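Phosphoserine phosphatase RsbX (Bacillus subtilis, PDB 3W42) dephosphorylates RsbS as a manganese-binding PPM-type phosphoserine phosphatase and thereby acts as a negative regulator of the general stress factor sigma-B. Local coordinates at residues C40-D44 / D189-I194. Sequence-based numbering, arbitrary orientation. Where two conformers were deposited one is given.
Sequences CAVAD and DDLTYI
With CG1 of Ile194 anti to its carbonyl carbon (chi1 -59°) and the chain then fully extended, CD1 is carried across to Val42, whose CG2 also stands anti to its own carbonyl carbon. The two side chains pass alongside each other, pointing opposite ways, and Ile194 CD1 comes within 3.5 Å of Val42 CG2, a close methyl-methyl contact; Ile194 CG1 lies 3.7 Å from the same methyl. CD1 of Ile194 also rests against Cys40, 3.9 Å from its CB, so the isoleucine tip sits between two residues that project from the same face of their strand. The other branch of Val42, CG1, passes 4.2 Å from Thr192 CG2. The threonine thus presents its methyl to the valine, while OG1 is hydrogen-bonded elsewhere, to Asp27 and Gln16. Strands 37-45 and 191-198 belong to different antiparallel sheets, and their segments run nearly antiparallel, at 165°, with axes 8.1 Å apart. This is the interior of the alpha-beta beta-alpha sandwich of PPM phosphatases, where the two segments meet through side-chain packing, without hydrogen bonds between them; Ile153 and Met31 extend the apolar layer, and helix 49-65 packs on the outer face of strand 37-45 at Ala41 and Ala43. At one end of the layer the facing residues become acidic. Asp44 and Asp189 reach towards each other from the two segments, their carboxylate planes 41° apart and their OD2 atoms 4.2 Å from each other; both OD2 atoms ligate the manganese ion, together with Asp156, and the shared metal holds the two carboxylates at this spacing. The remaining oxygens are bridged by a water that hydrogen-bonds to Asp44 OD1 at 3.0 Å and Asp189 OD1 at 2.7 Å.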
ATOM      1  N   CYS A  40      -5.053  -3.467   4.430  1.00  5.20           N
ATOM      2  CA  CYS A  40      -3.669  -2.952   4.390  0.50  6.43           C
ATOM      3  C   CYS A  40      -3.688  -1.530   3.871  1.00  5.66           C
ATOM      4  O   CYS A  40      -4.601  -1.044   3.243  1.00  7.63           O
ATOM      5  CB  CYS A  40      -2.628  -3.806   3.747  0.50  7.30           C
ATOM      6  SG  CYS A  40      -2.963  -3.907   1.960  0.50  5.72           S
ATOM      7  N   ALA A  41      -2.654  -0.814   4.269  1.00  4.82           N
ATOM      8  CA  ALA A  41      -2.491   0.577   3.884  1.00  4.95           C
ATOM      9  C   ALA A  41      -1.029   0.917   3.849  1.00  4.78           C
ATOM     10  O   ALA A  41      -0.243   0.390   4.650  1.00  5.87           O
ATOM     11  CB  ALA A  41      -3.216   1.493   4.828  1.00  6.66           C
ATOM     12  N   VAL A  42      -0.679   1.843   2.998  1.00  3.98           N
ATOM     13  CA  VAL A  42       0.656   2.413   2.874  1.00  4.32           C
ATOM     14  C   VAL A  42       0.505   3.905   2.773  1.00  3.95           C
ATOM     15  O   VAL A  42      -0.360   4.384   2.002  1.00  4.62           O
ATOM     16  CB  VAL A  42       1.437   1.820   1.672  1.00  5.47           C
ATOM     17  CG1 VAL A  42       2.792   2.493   1.524  1.00  7.35           C
ATOM     18  CG2 VAL A  42       1.557   0.274   1.814  1.00  6.29           C
ATOM     19  N   ALA A  43       1.334   4.663   3.465  1.00  4.13           N
ATOM     20  CA  ALA A  43       1.299   6.093   3.437  1.00  4.35           C
ATOM     21  C   ALA A  43       2.683   6.696   3.441  1.00  4.30           C
ATOM     22  O   ALA A  43       3.617   6.112   4.008  1.00  5.76           O
ATOM     23  CB  ALA A  43       0.476   6.640   4.650  1.00  5.79           C
ATOM     24  N   ASP A  44       2.818   7.861   2.831  1.00  4.38           N
ATOM     25  CA  ASP A  44       4.087   8.603   2.760  1.00  4.56           C
ATOM     26  C   ASP A  44       3.797  10.018   3.255  1.00  4.64           C
ATOM     27  O   ASP A  44       3.069  10.783   2.615  1.00  4.70           O
ATOM     28  CB  ASP A  44       4.593   8.581   1.308  1.00  5.20           C
ATOM     29  CG  ASP A  44       5.929   9.258   1.100  1.00  5.20           C
ATOM     30  OD1 ASP A  44       6.407   9.916   2.063  1.00  5.63           O
ATOM     31  OD2 ASP A  44       6.504   9.137  -0.025  1.00  5.25           O
ATOM     32  N   ASP A 189      15.161   7.626  -1.295  1.00  8.51           N
ATOM     33  CA  ASP A 189      14.044   8.015  -0.485  1.00  7.14           C
ATOM     34  C   ASP A 189      13.724   6.817   0.410  1.00  6.23           C
ATOM     35  O   ASP A 189      14.168   5.710   0.143  1.00  7.02           O
ATOM     36  CB  ASP A 189      12.809   8.344  -1.383  1.00  7.85           C
ATOM     37  CG  ASP A 189      11.617   8.953  -0.642  1.00  6.30           C
ATOM     38  OD1 ASP A 189      11.800   9.435   0.510  1.00  6.86           O
ATOM     39  OD2 ASP A 189      10.513   8.992  -1.246  1.00  6.69           O
ATOM     40  N   ASP A 190      12.900   7.027   1.452  1.00  6.04           N
ATOM     41  CA  ASP A 190      12.222   5.931   2.101  1.00  5.28           C
ATOM     42  C   ASP A 190      11.499   5.091   1.061  1.00  5.11           C
ATOM     43  O   ASP A 190      10.898   5.644   0.117  1.00  5.44           O
ATOM     44  CB  ASP A 190      11.206   6.478   3.088  1.00  5.37           C
ATOM     45  CG  ASP A 190      11.818   7.360   4.203  1.00  5.77           C
ATOM     46  OD1 ASP A 190      12.939   7.066   4.643  1.00  6.75           O
ATOM     47  OD2 ASP A 190      11.106   8.275   4.647  1.00  5.93           O
ATOM     48  N   LEU A 191      11.560   3.794   1.229  1.00  5.32           N
ATOM     49  CA  LEU A 191      10.977   2.859   0.243  1.00  5.63           C
ATOM     50  C   LEU A 191      10.189   1.845   1.011  1.00  5.61           C
ATOM     51  O   LEU A 191      10.751   1.104   1.847  1.00  6.35           O
ATOM     52  CB  LEU A 191      12.111   2.215  -0.549  1.00  6.97           C
ATOM     53  CG  LEU A 191      11.771   1.424  -1.787  1.00  7.18           C
ATOM     54  CD1 LEU A 191      13.023   1.178  -2.623  1.00  9.20           C
ATOM     55  CD2 LEU A 191      11.108   0.128  -1.496  1.00  9.31           C
ATOM     56  N   THR A 192       8.874   1.749   0.726  1.00  5.05           N
ATOM     57  CA  THR A 192       7.935   0.810   1.345  1.00  4.57           C
ATOM     58  C   THR A 192       7.155   0.136   0.300  1.00  5.17           C
ATOM     59  O   THR A 192       6.621   0.803  -0.607  1.00  5.14           O
ATOM     60  CB  THR A 192       7.006   1.544   2.340  1.00  5.55           C
ATOM     61  OG1 THR A 192       7.769   2.274   3.276  1.00  6.03           O
ATOM     62  CG2 THR A 192       6.141   0.585   3.077  1.00  6.77           C
ATOM     63  N   TYR A 193       7.001  -1.186   0.409  1.00  4.73           N
ATOM     64  CA  TYR A 193       6.040  -1.871  -0.448  1.00  5.30           C
ATOM     65  C   TYR A 193       5.428  -3.024   0.297  1.00  5.02           C
ATOM     66  O   TYR A 193       6.018  -3.618   1.195  1.00  5.38           O
ATOM     67  CB  TYR A 193       6.641  -2.315  -1.813  1.00  5.47           C
ATOM     68  CG  TYR A 193       7.807  -3.247  -1.789  1.00  5.20           C
ATOM     69  CD1 TYR A 193       7.667  -4.605  -1.608  1.00  6.20           C
ATOM     70  CD2 TYR A 193       9.086  -2.769  -2.014  1.00  6.09           C
ATOM     71  CE1 TYR A 193       8.787  -5.452  -1.651  1.00  6.86           C
ATOM     72  CE2 TYR A 193      10.171  -3.611  -2.082  1.00  7.49           C
ATOM     73  CZ  TYR A 193      10.035  -4.926  -1.893  1.00  7.34           C
ATOM     74  OH  TYR A 193      11.157  -5.732  -1.964  1.00  9.83           O
ATOM     75  N   ILE A 194       4.202  -3.364  -0.119  1.00  4.37           N
ATOM     76  CA  ILE A 194       3.480  -4.540   0.322  1.00  4.28           C
ATOM     77  C   ILE A 194       3.197  -5.365  -0.908  1.00  3.59           C
ATOM     78  O   ILE A 194       2.620  -4.865  -1.862  1.00  4.68           O
ATOM     79  CB  ILE A 194       2.182  -4.205   1.044  1.00  5.34           C
ATOM     80  CG1 ILE A 194       2.386  -3.331   2.276  1.00  7.51           C
ATOM     81  CG2 ILE A 194       1.403  -5.487   1.369  1.00  7.75           C
ATOM     82  CD1 ILE A 194       1.113  -2.969   3.045  1.00  9.41           C
TER
HETATM   83  O   HOH W   1       9.244  10.097   1.097  1.00  6.09           O